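Local atomic coordinates of pseudoperoxidase (Leishmania major, PDB entry 5VIA), a protein that binds heme b and is described as a pseudoperoxidase, a heme protein of the peroxidase family. Residues 149-154 / 270-275. Numbering follows the deposited sequence.
Sequences EAECVA and FQSAFT
Helix-helix packing at a near-perpendicular crossing joins E151 and A154 to F270, S272 and A273 near the heme of this peroxidase-family protein, and it illustrates how small residues let two backbones come close. The axes of the short helical segments 149-154 and 270-275 cross at -91° and approach to 8.1 Å. Two alanines make this possible: A273 CB lies 3.5 Å from E151 CB and 3.3 Å from E151 O, while A154 CB points at the other helix and meets F270 N at 3.6 Å.

One side-chain hydrogen bond flanks these alanine contacts. The E151 side chain, with CG anti to its carbonyl carbon (chi1 -76°), runs extended past A273 so that OE2 accepts a hydrogen bond of 2.6 Å from S272 OG. The hydroxyl arrives on the anti side of the carboxylate, 22° out of its plane. OE1 forms a salt bridge with K276 and takes a hydrogen bond from T148 N, so both oxygens of this buried carboxylate are engaged.

Towards A154, F270 turns a ring edge: CD1 sits 3.3 Å from A154 O, which lies near the ring plane and also accepts a hydrogen bond from W266 NE1. The F270 side chain is about 6 Å from the heme at nearest atoms. Around the crossing, helix 250-261 packs against E149 and V153 of helix 149-155, whereas helix 105-109 meets F270 and F274 of helix 263-279.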
loop_
_atom_site.group_PDB
_atom_site.type_symbol
_atom_site.label_atom_id
_atom_site.label_comp_id
_atom_site.label_asym_id
_atom_site.label_seq_id
_atom_site.Cartn_x
_atom_site.Cartn_y
_atom_site.Cartn_z
ATOM N N GLU A 149 -6.153 6.643 14.400
ATOM C CA GLU A 149 -7.196 6.304 13.431
ATOM C C GLU A 149 -7.131 7.209 12.194
ATOM O O GLU A 149 -7.366 6.758 11.070
ATOM C CB GLU A 149 -8.605 6.280 14.051
ATOM C CG GLU A 149 -9.632 5.757 13.023
ATOM C CD GLU A 149 -10.982 5.394 13.601
ATOM O OE1 GLU A 149 -11.563 6.214 14.341
ATOM O OE2 GLU A 149 -11.473 4.280 13.298
ATOM N N ALA A 150 -6.776 8.474 12.396
ATOM C CA ALA A 150 -6.597 9.404 11.278
ATOM C C ALA A 150 -5.531 8.907 10.295
ATOM O O ALA A 150 -5.721 8.966 9.074
ATOM C CB ALA A 150 -6.236 10.787 11.800
ATOM N N GLU A 151 -4.417 8.409 10.830
ATOM C CA GLU A 151 -3.334 7.893 9.999
ATOM C C GLU A 151 -3.752 6.614 9.273
ATOM O O GLU A 151 -3.429 6.433 8.090
ATOM C CB GLU A 151 -2.068 7.666 10.841
ATOM C CG GLU A 151 -1.323 8.968 11.196
ATOM C CD GLU A 151 -0.335 8.810 12.349
ATOM O OE1 GLU A 151 -0.469 7.850 13.144
ATOM O OE2 GLU A 151 0.571 9.670 12.479
ATOM N N CYS A 152 -4.473 5.728 9.963
ATOM C CA CYS A 152 -4.938 4.490 9.319
ATOM C C CYS A 152 -5.783 4.810 8.096
ATOM O O CYS A 152 -5.563 4.266 7.005
ATOM C CB CYS A 152 -5.796 3.671 10.287
ATOM S SG CYS A 152 -4.899 2.928 11.664
ATOM N N VAL A 153 -6.753 5.700 8.293
ATOM C CA VAL A 153 -7.691 6.072 7.231
ATOM C C VAL A 153 -6.962 6.784 6.100
ATOM O O VAL A 153 -7.251 6.559 4.915
ATOM C CB VAL A 153 -8.817 6.951 7.796
ATOM C CG1 VAL A 153 -9.690 7.531 6.682
ATOM C CG2 VAL A 153 -9.650 6.153 8.797
ATOM N N ALA A 154 -5.991 7.615 6.463
ATOM C CA ALA A 154 -5.204 8.352 5.478
ATOM C C ALA A 154 -4.420 7.420 4.562
ATOM O O ALA A 154 -4.196 7.718 3.374
ATOM C CB ALA A 154 -4.259 9.329 6.185
ATOM N N PHE A 270 -1.466 11.497 5.670
ATOM C CA PHE A 270 -0.942 10.449 4.802
ATOM C C PHE A 270 0.561 10.307 4.977
ATOM O O PHE A 270 1.076 9.205 5.145
ATOM C CB PHE A 270 -1.251 10.769 3.322
ATOM C CG PHE A 270 -0.649 9.782 2.357
ATOM C CD1 PHE A 270 -1.279 8.579 2.101
ATOM C CD2 PHE A 270 0.561 10.051 1.722
ATOM C CE1 PHE A 270 -0.722 7.650 1.220
ATOM C CE2 PHE A 270 1.125 9.132 0.831
ATOM C CZ PHE A 270 0.475 7.933 0.582
ATOM N N GLN A 271 1.270 11.426 4.930
ATOM C CA GLN A 271 2.724 11.372 4.968
ATOM C C GLN A 271 3.183 10.925 6.340
ATOM O O GLN A 271 4.145 10.163 6.465
ATOM C CB GLN A 271 3.333 12.723 4.559
ATOM C CG GLN A 271 2.992 13.098 3.103
ATOM C CD GLN A 271 3.699 14.345 2.630
ATOM O OE1 GLN A 271 4.844 14.284 2.184
ATOM N NE2 GLN A 271 3.018 15.482 2.706
ATOM N N SER A 272 2.479 11.372 7.371
ATOM C CA SER A 272 2.805 10.936 8.717
ATOM C C SER A 272 2.589 9.427 8.882
ATOM O O SER A 272 3.430 8.720 9.451
ATOM C CB SER A 272 1.982 11.724 9.740
ATOM O OG SER A 272 2.094 11.114 11.003
ATOM N N ALA A 273 1.466 8.931 8.370
ATOM C CA ALA A 273 1.178 7.499 8.414
ATOM C C ALA A 273 2.190 6.694 7.607
ATOM O O ALA A 273 2.678 5.648 8.062
ATOM C CB ALA A 273 -0.229 7.222 7.887
ATOM N N PHE A 274 2.488 7.160 6.397
ATOM C CA PHE A 274 3.343 6.370 5.512
ATOM C C PHE A 274 4.736 6.262 6.106
ATOM O O PHE A 274 5.355 5.199 6.091
ATOM C CB PHE A 274 3.382 6.962 4.097
ATOM C CG PHE A 274 3.787 5.968 3.046
ATOM C CD1 PHE A 274 5.126 5.711 2.800
ATOM C CD2 PHE A 274 2.830 5.281 2.311
ATOM C CE1 PHE A 274 5.515 4.786 1.827
ATOM C CE2 PHE A 274 3.219 4.344 1.330
ATOM C CZ PHE A 274 4.559 4.103 1.104
ATOM N N THR A 275 5.228 7.364 6.658
ATOM C CA THR A 275 6.506 7.333 7.353
ATOM C C THR A 275 6.522 6.347 8.535
ATOM O O THR A 275 7.466 5.558 8.666
ATOM C CB THR A 275 6.922 8.757 7.794
ATOM O OG1 THR A 275 7.354 9.486 6.639
ATOM C CG2 THR A 275 8.065 8.708 8.812
#